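Local atomic coordinates of ARO (armadillo repeats only protein) (Plasmodium falciparum Santa Lucia, PDB entry 5EWP), a protein that probably serves as an armadillo-repeat binding scaffold in the translocation of rhoptries and their attachment to the apical pole of the parasite. Residues Ala89-Ile92 against Asn93-Lys96; Thr151-Asn154 against Ile155-Leu158; Val157-Lys160 against Lys161-Lys164; Leu179-Pro182 against Ser183-Asp187; Gln189-Tyr192 against Thr193-Glu196. One frame throughout, in Å; residues are numbered along the deposited sequence.

Contact 1 of 5, residues Ala89-Ile92 against Asn93-Lys96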
loop_
_atom_site.group_PDB
_atom_site.type_symbol
_atom_site.label_atom_id
_atom_site.label_comp_id
_atom_site.label_asym_id
_atom_site.label_seq_id
_atom_site.Cartn_x
_atom_site.Cartn_y
_atom_site.Cartn_z
ATOM N N ALA A 89 -12.451 -6.710 -2.987
ATOM C CA ALA A 89 -12.802 -6.552 -4.407
ATOM C C ALA A 89 -13.304 -5.132 -4.694
ATOM O O ALA A 89 -12.984 -4.540 -5.717
ATOM C CB ALA A 89 -13.860 -7.573 -4.815
ATOM N N VAL A 90 -14.063 -4.598 -3.752
ATOM C CA VAL A 90 -14.603 -3.250 -3.877
ATOM C C VAL A 90 -13.478 -2.202 -3.891
ATOM O O VAL A 90 -13.498 -1.279 -4.704
ATOM C CB VAL A 90 -15.609 -2.975 -2.758
ATOM C CG1 VAL A 90 -15.965 -1.496 -2.694
ATOM C CG2 VAL A 90 -16.872 -3.817 -2.973
ATOM N N PHE A 91 -12.479 -2.352 -3.024
ATOM C CA PHE A 91 -11.338 -1.433 -3.033
ATOM C C PHE A 91 -10.521 -1.560 -4.322
ATOM O O PHE A 91 -10.029 -0.569 -4.854
ATOM C CB PHE A 91 -10.421 -1.667 -1.822
ATOM C CG PHE A 91 -11.056 -1.309 -0.511
ATOM C CD1 PHE A 91 -11.733 -0.106 -0.364
ATOM C CD2 PHE A 91 -10.970 -2.169 0.575
ATOM C CE1 PHE A 91 -12.320 0.230 0.849
ATOM C CE2 PHE A 91 -11.562 -1.836 1.788
ATOM C CZ PHE A 91 -12.236 -0.640 1.920
ATOM N N ILE A 92 -10.351 -2.779 -4.830
ATOM C CA ILE A 92 -9.587 -2.923 -6.067
ATOM C C ILE A 92 -10.298 -2.204 -7.211
ATOM O O ILE A 92 -9.665 -1.569 -8.057
ATOM C CB ILE A 92 -9.345 -4.412 -6.404
ATOM C CG1 ILE A 92 -8.365 -4.982 -5.375
ATOM C CG2 ILE A 92 -8.758 -4.550 -7.803
ATOM C CD1 ILE A 92 -8.194 -6.508 -5.412
ATOM N N ASN A 93 -11.621 -2.230 -7.180
ATOM C CA ASN A 93 -12.391 -1.477 -8.159
ATOM C C ASN A 93 -12.138 0.028 -8.032
ATOM O O ASN A 93 -12.065 0.748 -9.034
ATOM C CB ASN A 93 -13.876 -1.770 -7.991
ATOM C CG ASN A 93 -14.694 -1.232 -9.124
ATOM O OD1 ASN A 93 -14.371 -1.456 -10.291
ATOM N ND2 ASN A 93 -15.761 -0.514 -8.798
ATOM N N LEU A 94 -11.998 0.511 -6.801
ATOM C CA LEU A 94 -11.721 1.943 -6.595
ATOM C C LEU A 94 -10.322 2.312 -7.121
ATOM O O LEU A 94 -10.083 3.429 -7.559
ATOM C CB LEU A 94 -11.850 2.298 -5.114
ATOM C CG LEU A 94 -13.240 2.359 -4.475
ATOM C CD1 LEU A 94 -13.131 2.828 -3.025
ATOM C CD2 LEU A 94 -14.104 3.308 -5.240
ATOM N N LEU A 95 -9.402 1.357 -7.106
ATOM C CA LEU A 95 -8.061 1.597 -7.630
ATOM C C LEU A 95 -8.086 1.928 -9.124
ATOM O O LEU A 95 -7.148 2.519 -9.650
ATOM C CB LEU A 95 -7.164 0.375 -7.386
ATOM C CG LEU A 95 -6.850 0.079 -5.920
ATOM C CD1 LEU A 95 -6.033 -1.216 -5.808
ATOM C CD2 LEU A 95 -6.084 1.235 -5.289
ATOM N N LYS A 96 -9.158 1.537 -9.800
ATOM C CA LYS A 96 -9.304 1.796 -11.238
ATOM C C LYS A 96 -9.818 3.201 -11.528
ATOM O O LYS A 96 -9.907 3.616 -12.699
ATOM C CB LYS A 96 -10.256 0.780 -11.855
ATOM C CG LYS A 96 -9.815 -0.666 -11.684
ATOM C CD LYS A 96 -10.941 -1.610 -12.058
ATOM C CE LYS A 96 -10.559 -3.061 -11.777
ATOM N NZ LYS A 96 -11.729 -3.967 -11.917
HETATM O O HOH W 1 -16.134 0.046 -6.021
#
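Phe91 and Leu94 meet on one side of the helix, where the methyl CD1 of Leu94 comes up to the edge of the Phe91 ring, near its plane, with 4.2 Å between Phe91 CD1 and Leu94 CD1. A second apolar pair, Ile92 and Leu95, touches more loosely, Ile92 CG1 and Leu95 CD1 being 4.5 Å apart. Leu95 has its CG beside the backbone N (chi1 -67°), and this lays the branch over the preceding turn, with CG 3.4 Å from Phe91 O. Asn93 is turned differently: CG stands anti to the backbone N (chi1 -169°), and ND2 donates at 2.9 Å to a water that in turn gives a proton to Val90 O. Val90 O also accepts from Leu94 N at 3.1 Å, so two donors grip it. The main chain keeps its i to i+4 pattern through Asn93 N to Ala89 O and Leu95 N to Phe91 O. Phe91 and Leu94 lie against Ala63 of helix 58-70 and also touch helix 100-113, while Ile92 and Leu95 reach Tyr132 of helix 130-136. One polar, solvent-facing side and apolar sides turned to neighbouring helices make helix 87-95 an amphipathic helix of the kind from which armadillo folds are stacked.

Contact 2 of 5, residues Thr151-Asn154 against Ile155-Leu158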
loop_
_atom_site.group_PDB
_atom_site.type_symbol
_atom_site.label_atom_id
_atom_site.label_comp_id
_atom_site.label_asym_id
_atom_site.label_seq_id
_atom_site.Cartn_x
_atom_site.Cartn_y
_atom_site.Cartn_z
ATOM N N THR A 151 2.253 -2.807 0.989
ATOM C CA THR A 151 1.170 -3.748 0.712
ATOM C C THR A 151 1.635 -4.850 -0.233
ATOM O O THR A 151 1.339 -6.031 -0.026
ATOM C CB THR A 151 -0.050 -3.008 0.127
ATOM O OG1 THR A 151 -0.351 -1.924 1.001
ATOM C CG2 THR A 151 -1.266 -3.924 0.076
ATOM N N CYS A 152 2.370 -4.463 -1.269
ATOM C CA CYS A 152 2.983 -5.459 -2.161
ATOM C C CYS A 152 3.820 -6.456 -1.387
ATOM O O CYS A 152 3.735 -7.661 -1.621
ATOM C CB CYS A 152 3.863 -4.801 -3.208
ATOM S SG CYS A 152 2.901 -3.957 -4.479
ATOM N N ARG A 153 4.653 -5.948 -0.484
ATOM C CA ARG A 153 5.527 -6.822 0.297
ATOM C C ARG A 153 4.713 -7.733 1.203
ATOM O O ARG A 153 5.008 -8.933 1.320
ATOM C CB ARG A 153 6.523 -6.006 1.112
ATOM C CG ARG A 153 7.392 -6.842 2.076
ATOM C CD ARG A 153 6.790 -6.889 3.472
ATOM N NE ARG A 153 7.529 -7.791 4.355
ATOM C CZ ARG A 153 7.033 -8.292 5.477
ATOM N NH1 ARG A 153 5.799 -7.991 5.843
ATOM N NH2 ARG A 153 7.770 -9.097 6.234
ATOM N N ASN A 154 3.698 -7.167 1.853
ATOM C CA ASN A 154 2.876 -7.971 2.767
ATOM C C ASN A 154 2.213 -9.121 2.029
ATOM O O ASN A 154 2.028 -10.214 2.588
ATOM C CB ASN A 154 1.835 -7.094 3.481
ATOM C CG ASN A 154 2.472 -6.160 4.524
ATOM O OD1 ASN A 154 3.627 -6.334 4.899
ATOM N ND2 ASN A 154 1.706 -5.188 5.004
ATOM N N ILE A 155 1.882 -8.887 0.763
ATOM C CA ILE A 155 1.346 -9.942 -0.093
ATOM C C ILE A 155 2.433 -10.912 -0.561
ATOM O O ILE A 155 2.275 -12.126 -0.380
ATOM C CB ILE A 155 0.626 -9.346 -1.335
ATOM C CG1 ILE A 155 -0.632 -8.600 -0.887
ATOM C CG2 ILE A 155 0.255 -10.426 -2.340
ATOM C CD1 ILE A 155 -1.154 -7.590 -1.938
ATOM N N PHE A 156 3.526 -10.423 -1.157
ATOM C CA PHE A 156 4.380 -11.381 -1.869
ATOM C C PHE A 156 5.227 -12.250 -0.939
ATOM O O PHE A 156 5.691 -13.303 -1.361
ATOM C CB PHE A 156 5.273 -10.717 -2.963
ATOM C CG PHE A 156 6.343 -9.736 -2.481
ATOM C CD1 PHE A 156 7.347 -10.105 -1.598
ATOM C CD2 PHE A 156 6.399 -8.456 -3.033
ATOM C CE1 PHE A 156 8.337 -9.203 -1.220
ATOM C CE2 PHE A 156 7.383 -7.560 -2.664
ATOM C CZ PHE A 156 8.351 -7.920 -1.767
ATOM N N VAL A 157 5.412 -11.860 0.319
ATOM C CA VAL A 157 6.218 -12.718 1.199
ATOM C C VAL A 157 5.534 -14.048 1.513
ATOM O O VAL A 157 6.190 -14.996 1.951
ATOM C CB VAL A 157 6.568 -12.039 2.527
ATOM C CG1 VAL A 157 7.450 -10.824 2.286
ATOM C CG2 VAL A 157 5.320 -11.658 3.301
ATOM N N LEU A 158 4.237 -14.143 1.249
ATOM C CA LEU A 158 3.469 -15.323 1.647
ATOM C C LEU A 158 3.625 -16.529 0.713
ATOM O O LEU A 158 3.402 -17.674 1.130
ATOM C CB LEU A 158 1.991 -14.948 1.757
ATOM C CG LEU A 158 1.653 -13.957 2.869
ATOM C CD1 LEU A 158 0.162 -13.662 2.820
ATOM C CD2 LEU A 158 2.051 -14.503 4.239
#
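Arg153 CA sits over the centre of the Phe156 ring, 3.6 Å from the centroid and 14° off the ring normal, a CH-pi contact between residues three apart. The ring gets there because Phe156 CG lies between its own backbone N and carbonyl carbon (chi1 65°), which folds the phenyl back over the preceding turn. Arg153 CB follows at 3.9 Å from Phe156 CZ, and the side chain then bends at chi2, crossing the ring at about a right angle. Farther out, Val157 CG1 covers one face of the Arg153 guanidinium, 3.7 Å from NE. The edge is used for bonding: Arg153 NH1 donates to Asn154 OD1 at 2.9 Å, with the oxygen essentially in the guanidinium plane. On another side of the helix, Ile155 CD1 packs 4.2 Å from Thr151 CG2. Outside the two segments, the direct partners are Asp203, in a salt bridge with Arg153 NE, Ser114, bonded to Asn154 ND2, and Phe166, whose ring meets that of Phe156. Backbone bonds such as Phe156 N to Cys152 O at 2.8 Å continue the helix through these residues. With an aliphatic face contact, an in-plane amide oxygen and the Asp203 carboxylate, the guanidinium is probably held in one orientation and its charge largely balanced locally.

Contact 3 of 5, residues Val157-Lys160 against Lys161-Lys164; sequences VLDK and KYKK
Asp159 carries its CG anti to the backbone N (chi1 -164°), and Tyr162 has its CG beside the backbone N; together these torsions set Asp159 CB over the centre of the Tyr162 ring. The CH-pi contact is short and nearly vertical: Asp159 CB is 3.5 Å from the Tyr162 ring centroid and 8° off the normal. The carboxylate continues to Lys161, whose N donates to Asp159 OD1 at 2.8 Å. OD1 is met on its anti side, with the donor 26° out of the carboxylate plane. This is an N-cap: Asp159 closes the start of helix 160-168, which follows helix 142-156 in the armadillo fold, and its charge probably interacts favourably with the helix dipole. Asp159 O receives Lys163 N at 3.2 Å and, weakly, Tyr162 N. A water gives a proton to Asp159 OD2 at 2.6 Å and also hydrogen-bonds to Tyr162 OH, bridging the carboxylate and the phenol oxygen. Lys163 runs out extended until its CE passes 4.1 Å from Val157 CA; its NZ lies among the carbonyl oxygens of Asp203, Phe204 and Leu206 and a water, which must share its three protons. The like-charged NZ atoms of Lys160 and Lys164 are 4.5 Å apart, and Glu214, which both side chains touch, may offset their repulsion.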
loop_
_atom_site.group_PDB
_atom_site.type_symbol
_atom_site.label_atom_id
_atom_site.label_comp_id
_atom_site.label_asym_id
_atom_site.label_seq_id
_atom_site.Cartn_x
_atom_site.Cartn_y
_atom_site.Cartn_z
ATOM N N VAL A 157 5.412 -11.860 0.319
ATOM C CA VAL A 157 6.218 -12.718 1.199
ATOM C C VAL A 157 5.534 -14.048 1.513
ATOM O O VAL A 157 6.190 -14.996 1.951
ATOM C CB VAL A 157 6.568 -12.039 2.527
ATOM C CG1 VAL A 157 7.450 -10.824 2.286
ATOM C CG2 VAL A 157 5.320 -11.658 3.301
ATOM N N LEU A 158 4.237 -14.143 1.249
ATOM C CA LEU A 158 3.469 -15.323 1.647
ATOM C C LEU A 158 3.625 -16.529 0.713
ATOM O O LEU A 158 3.402 -17.674 1.130
ATOM C CB LEU A 158 1.991 -14.948 1.757
ATOM C CG LEU A 158 1.653 -13.957 2.869
ATOM C CD1 LEU A 158 0.162 -13.662 2.820
ATOM C CD2 LEU A 158 2.051 -14.503 4.239
ATOM N N ASP A 159 4.044 -16.297 -0.525
ATOM C CA ASP A 159 4.051 -17.368 -1.522
ATOM C C ASP A 159 5.036 -17.086 -2.655
ATOM O O ASP A 159 5.078 -15.987 -3.204
ATOM C CB ASP A 159 2.637 -17.553 -2.071
ATOM C CG ASP A 159 2.439 -18.852 -2.815
ATOM O OD1 ASP A 159 3.280 -19.235 -3.655
ATOM O OD2 ASP A 159 1.400 -19.495 -2.557
ATOM N N LYS A 160 5.837 -18.084 -3.001
ATOM C CA LYS A 160 6.776 -17.933 -4.106
ATOM C C LYS A 160 6.086 -17.534 -5.411
ATOM O O LYS A 160 6.644 -16.774 -6.218
ATOM C CB LYS A 160 7.570 -19.227 -4.312
ATOM C CG LYS A 160 8.592 -19.112 -5.420
ATOM C CD LYS A 160 9.390 -20.401 -5.594
ATOM C CE LYS A 160 10.408 -20.237 -6.711
ATOM N NZ LYS A 160 11.329 -21.395 -6.829
ATOM N N LYS A 161 4.875 -18.048 -5.632
ATOM C CA LYS A 161 4.138 -17.692 -6.841
ATOM C C LYS A 161 3.765 -16.215 -6.850
ATOM O O LYS A 161 3.690 -15.597 -7.918
ATOM C CB LYS A 161 2.880 -18.545 -6.993
ATOM C CG LYS A 161 3.179 -20.011 -7.287
ATOM C CD LYS A 161 1.912 -20.841 -7.270
ATOM C CE LYS A 161 2.085 -22.121 -8.068
ATOM N NZ LYS A 161 2.255 -21.825 -9.522
ATOM N N TYR A 162 3.551 -15.646 -5.666
ATOM C CA TYR A 162 3.198 -14.218 -5.581
ATOM C C TYR A 162 4.414 -13.370 -5.951
ATOM O O TYR A 162 4.293 -12.353 -6.646
ATOM C CB TYR A 162 2.701 -13.837 -4.186
ATOM C CG TYR A 162 1.448 -14.549 -3.724
ATOM C CD1 TYR A 162 0.743 -15.412 -4.564
ATOM C CD2 TYR A 162 0.964 -14.343 -2.437
ATOM C CE1 TYR A 162 -0.418 -16.080 -4.109
ATOM C CE2 TYR A 162 -0.181 -14.989 -1.978
ATOM C CZ TYR A 162 -0.865 -15.847 -2.814
ATOM O OH TYR A 162 -1.993 -16.469 -2.323
ATOM N N LYS A 163 5.587 -13.800 -5.487
ATOM C CA LYS A 163 6.845 -13.136 -5.835
ATOM C C LYS A 163 7.108 -13.208 -7.335
ATOM O O LYS A 163 7.556 -12.229 -7.936
ATOM C CB LYS A 163 8.018 -13.747 -5.067
ATOM C CG LYS A 163 8.014 -13.432 -3.578
ATOM C CD LYS A 163 9.142 -14.144 -2.866
ATOM C CE LYS A 163 9.228 -13.751 -1.404
ATOM N NZ LYS A 163 10.387 -14.459 -0.767
ATOM N N LYS A 164 6.873 -14.375 -7.929
ATOM C CA LYS A 164 7.016 -14.541 -9.381
ATOM C C LYS A 164 6.134 -13.572 -10.155
ATOM O O LYS A 164 6.575 -12.963 -11.140
ATOM C CB LYS A 164 6.689 -15.975 -9.806
ATOM C CG LYS A 164 7.882 -16.907 -9.779
ATOM C CD LYS A 164 7.454 -18.363 -9.865
ATOM C CE LYS A 164 8.655 -19.293 -9.771
ATOM N NZ LYS A 164 8.312 -20.690 -10.151
HETATM O O HOH W 2 8.938 -15.323 1.602
HETATM O O HOH W 3 -0.624 -18.624 -1.088
#

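Contact 4 of 5, residues Leu179-Pro182 against Ser183-Asp187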
loop_
_atom_site.group_PDB
_atom_site.type_symbol
_atom_site.label_atom_id
_atom_site.label_comp_id
_atom_site.label_asym_id
_atom_site.label_seq_id
_atom_site.Cartn_x
_atom_site.Cartn_y
_atom_site.Cartn_z
ATOM N N LEU A 179 14.632 3.155 -4.088
ATOM C CA LEU A 179 15.923 3.357 -3.433
ATOM C C LEU A 179 16.568 4.703 -3.796
ATOM O O LEU A 179 17.449 5.193 -3.083
ATOM C CB LEU A 179 16.893 2.234 -3.803
ATOM C CG LEU A 179 16.503 0.807 -3.421
ATOM C CD1 LEU A 179 17.456 -0.189 -4.095
ATOM C CD2 LEU A 179 16.522 0.636 -1.912
ATOM N N GLU A 180 16.135 5.297 -4.899
ATOM C CA GLU A 180 16.744 6.540 -5.374
ATOM C C GLU A 180 16.561 7.711 -4.407
ATOM O O GLU A 180 15.531 7.834 -3.750
ATOM C CB GLU A 180 16.192 6.915 -6.752
ATOM C CG GLU A 180 16.670 5.985 -7.856
ATOM C CD GLU A 180 16.153 6.368 -9.233
ATOM O OE1 GLU A 180 15.408 7.366 -9.347
ATOM O OE2 GLU A 180 16.480 5.653 -10.201
ATOM N N LEU A 181 17.583 8.553 -4.306
ATOM C CA LEU A 181 17.479 9.788 -3.533
ATOM C C LEU A 181 16.592 10.793 -4.260
ATOM O O LEU A 181 16.498 10.753 -5.487
ATOM C CB LEU A 181 18.870 10.397 -3.300
ATOM C CG LEU A 181 19.815 9.668 -2.344
ATOM C CD1 LEU A 181 21.171 10.366 -2.294
ATOM C CD2 LEU A 181 19.218 9.556 -0.958
ATOM N N PRO A 182 15.955 11.711 -3.510
ATOM C CA PRO A 182 15.300 12.879 -4.110
ATOM C C PRO A 182 16.338 13.717 -4.854
ATOM O O PRO A 182 17.480 13.770 -4.403
ATOM C CB PRO A 182 14.738 13.639 -2.904
ATOM C CG PRO A 182 14.712 12.662 -1.794
ATOM C CD PRO A 182 15.807 11.682 -2.046
ATOM N N SER A 183 15.947 14.390 -5.935
ATOM C CA SER A 183 16.908 15.071 -6.804
ATOM C C SER A 183 17.682 16.235 -6.164
ATOM O O SER A 183 18.792 16.570 -6.594
ATOM C CB SER A 183 16.185 15.578 -8.056
ATOM O OG SER A 183 15.172 16.504 -7.714
ATOM N N ASN A 184 17.098 16.848 -5.143
ATOM C CA ASN A 184 17.757 17.935 -4.428
ATOM C C ASN A 184 17.922 17.543 -2.972
ATOM O O ASN A 184 17.657 18.328 -2.064
ATOM C CB ASN A 184 16.995 19.247 -4.585
ATOM C CG ASN A 184 17.262 19.901 -5.921
ATOM O OD1 ASN A 184 18.272 19.610 -6.571
ATOM N ND2 ASN A 184 16.368 20.788 -6.346
ATOM N N TYR A 185 18.354 16.304 -2.771
ATOM C CA TYR A 185 18.384 15.685 -1.457
ATOM C C TYR A 185 19.080 16.526 -0.406
ATOM O O TYR A 185 20.150 17.101 -0.614
ATOM C CB TYR A 185 19.036 14.301 -1.535
ATOM C CG TYR A 185 19.344 13.714 -0.178
ATOM C CD1 TYR A 185 18.335 13.445 0.736
ATOM C CD2 TYR A 185 20.652 13.420 0.183
ATOM C CE1 TYR A 185 18.623 12.917 1.985
ATOM C CE2 TYR A 185 20.949 12.887 1.420
ATOM C CZ TYR A 185 19.933 12.636 2.318
ATOM O OH TYR A 185 20.238 12.103 3.550
ATOM N N ASP A 186 18.407 16.590 0.734
ATOM C CA ASP A 186 18.751 17.463 1.832
ATOM C C ASP A 186 19.012 16.585 3.054
ATOM O O ASP A 186 18.100 15.925 3.556
ATOM C CB ASP A 186 17.605 18.448 2.067
ATOM C CG ASP A 186 17.926 19.484 3.102
ATOM O OD1 ASP A 186 18.668 20.436 2.765
ATOM O OD2 ASP A 186 17.403 19.364 4.231
ATOM N N ASP A 187 20.265 16.568 3.512
ATOM C CA ASP A 187 20.726 15.660 4.573
ATOM C C ASP A 187 19.910 15.742 5.866
ATOM O O ASP A 187 20.124 14.957 6.789
ATOM C CB ASP A 187 22.201 15.925 4.891
#
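The Tyr185 ring is sandwiched: over the centre of one face stands the methyl CD2 of Leu181, and on the opposite face lies the backbone N of Asp187, displaced toward the rim. These groups are gathered by a type I beta turn from Pro182 to Tyr185, in the long loop that joins helix 171-177 to helix 192-205 of the armadillo fold. Leu181 CD2 is 4.2 Å from the Tyr185 ring centroid and 7° off the normal, a CH-pi contact, while its sister methyl CD1 comes within 4.0 Å of Tyr185 CD2. Pro182 approaches obliquely, its CD 4.2 Å from Tyr185 CD1. The turn reverses the chain so that Tyr185 comes back alongside Leu181. With CG anti to the backbone N (chi1 169°), the tyrosine ring extends from the turn beside the leucine. Leu191 touches Leu181, Pro182 and Tyr185, and thus joins this surface cluster to the start of helix 192-205. Pro235 lies against the tyrosine, and Thr230 of helix 224-231 against Leu181. The turn itself is lightly closed: Tyr185 N donates to Pro182 O at 3.1 Å, but the N-H...O angle of 123° makes the bond weak, and Tyr185 CB packs 3.3 Å from that same oxygen.

Contact 5 of 5, residues Gln189-Tyr192 against Thr193-Glu196; sequences QPLY and TQLE
Gln194 folds back on Leu191 at the N-terminus of helix 192-205, an armadillo-fold helix whose N-cap position Leu191 occupies. Gln194 CB lies 3.6 Å from Leu191 O. CG is beside the backbone N, and the chain then bends at chi2 (80°), bringing the amide back across the leucine instead of out along the helix. Gln194 CD rests 3.6 Å from Leu191 CD2. At the tip the two amide atoms part: Gln194 OE1 nestles 3.3 Å from both CA and CB of Leu191 and also meets Leu191 CD2, whereas Gln194 NE2 passes Leu191 CD2 at 3.8 Å. NE2 is hydrogen-bonded to Glu180 O in the incoming loop, and this bond probably sets which way the amide is turned. Leu191 meets the glutamine by van der Waals contact, the two side chains crossing at a slant. Leu191 also packs on Leu239 of helix 237-250, as does Leu195. Thr193 OG1 bonds to Asp142 of helix 142-156. Tyr192 turns one ring face to Pro190 CB, which lies above it but toward the rim. In the first turn, Leu195 N bonds to Leu191 O, and Glu196 N reaches Tyr192 O at 2.9 Å, with Glu196 CG packed 3.3 Å from that oxygen.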
loop_
_atom_site.group_PDB
_atom_site.type_symbol
_atom_site.label_atom_id
_atom_site.label_comp_id
_atom_site.label_asym_id
_atom_site.label_seq_id
_atom_site.Cartn_x
_atom_site.Cartn_y
_atom_site.Cartn_z
ATOM N N GLN A 189 16.483 15.613 5.800
ATOM C CA GLN A 189 15.233 14.890 5.626
ATOM C C GLN A 189 15.505 13.391 5.716
ATOM O O GLN A 189 16.483 12.887 5.150
ATOM C CB GLN A 189 14.582 15.234 4.285
ATOM N N PRO A 190 14.642 12.668 6.445
ATOM C CA PRO A 190 14.771 11.218 6.596
ATOM C C PRO A 190 14.410 10.475 5.315
ATOM O O PRO A 190 13.595 10.940 4.517
ATOM C CB PRO A 190 13.781 10.892 7.722
ATOM C CG PRO A 190 13.554 12.208 8.420
ATOM C CD PRO A 190 13.565 13.192 7.298
ATOM N N LEU A 191 15.051 9.331 5.120
ATOM C CA LEU A 191 14.885 8.534 3.918
ATOM C C LEU A 191 14.183 7.234 4.306
ATOM O O LEU A 191 14.707 6.145 4.106
ATOM C CB LEU A 191 16.235 8.274 3.252
ATOM C CG LEU A 191 16.900 9.547 2.712
ATOM C CD1 LEU A 191 18.386 9.351 2.504
ATOM C CD2 LEU A 191 16.240 9.916 1.408
ATOM N N TYR A 192 12.998 7.394 4.889
ATOM C CA TYR A 192 12.158 6.292 5.345
ATOM C C TYR A 192 11.853 5.295 4.241
ATOM O O TYR A 192 12.097 4.096 4.385
ATOM C CB TYR A 192 10.848 6.839 5.905
ATOM C CG TYR A 192 11.008 7.652 7.167
ATOM C CD1 TYR A 192 11.868 7.241 8.181
ATOM C CD2 TYR A 192 10.303 8.836 7.343
ATOM C CE1 TYR A 192 12.012 7.986 9.340
ATOM C CE2 TYR A 192 10.439 9.585 8.493
ATOM C CZ TYR A 192 11.295 9.159 9.490
ATOM O OH TYR A 192 11.432 9.909 10.637
ATOM N N THR A 193 11.305 5.804 3.143
ATOM C CA THR A 193 10.859 4.968 2.041
ATOM C C THR A 193 12.033 4.180 1.468
ATOM O O THR A 193 11.890 3.004 1.147
ATOM C CB THR A 193 10.192 5.817 0.938
ATOM O OG1 THR A 193 9.077 6.521 1.496
ATOM C CG2 THR A 193 9.712 4.944 -0.214
ATOM N N GLN A 194 13.199 4.815 1.366
ATOM C CA GLN A 194 14.386 4.126 0.867
ATOM C C GLN A 194 14.787 2.955 1.762
ATOM O O GLN A 194 15.086 1.858 1.280
ATOM C CB GLN A 194 15.559 5.103 0.728
ATOM C CG GLN A 194 15.443 6.052 -0.453
ATOM C CD GLN A 194 14.517 7.229 -0.184
ATOM O OE1 GLN A 194 14.015 7.396 0.927
ATOM N NE2 GLN A 194 14.291 8.053 -1.205
ATOM N N LEU A 195 14.789 3.195 3.066
ATOM C CA LEU A 195 15.147 2.167 4.028
ATOM C C LEU A 195 14.136 1.027 3.995
ATOM O O LEU A 195 14.516 -0.147 4.039
ATOM C CB LEU A 195 15.253 2.755 5.431
ATOM C CG LEU A 195 15.654 1.761 6.524
ATOM C CD1 LEU A 195 16.852 0.931 6.114
ATOM C CD2 LEU A 195 15.974 2.530 7.791
ATOM N N GLU A 196 12.852 1.369 3.903
ATOM C CA GLU A 196 11.818 0.333 3.844
ATOM C C GLU A 196 11.975 -0.514 2.581
ATOM O O GLU A 196 11.816 -1.736 2.614
ATOM C CB GLU A 196 10.420 0.959 3.918
ATOM C CG GLU A 196 10.135 1.620 5.261
ATOM C CD GLU A 196 8.817 2.374 5.299
ATOM O OE1 GLU A 196 8.076 2.357 4.287
ATOM O OE2 GLU A 196 8.528 2.999 6.342
#

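The five contacts come in numerical order along one largely helical chain. Contact 1, on helix 87-95, stands apart, its centre about 18 Å from that of contact 2 and about 32 Å from that of contact 4, across the centre of the chain. Contacts 2 and 3 share Val157 and Leu158 and lie about 8 Å apart between centres; they cover the end of helix 142-156 and the start of helix 160-168, and touch where Phe156 O meets Lys163 CG. Contacts 4 and 5, centres about 10 Å apart, join the loop after helix 171-177 to helix 192-205. Together they sample helix ends and connections at separate points of the elongated armadillo stack, a form consistent with a protein-binding scaffold.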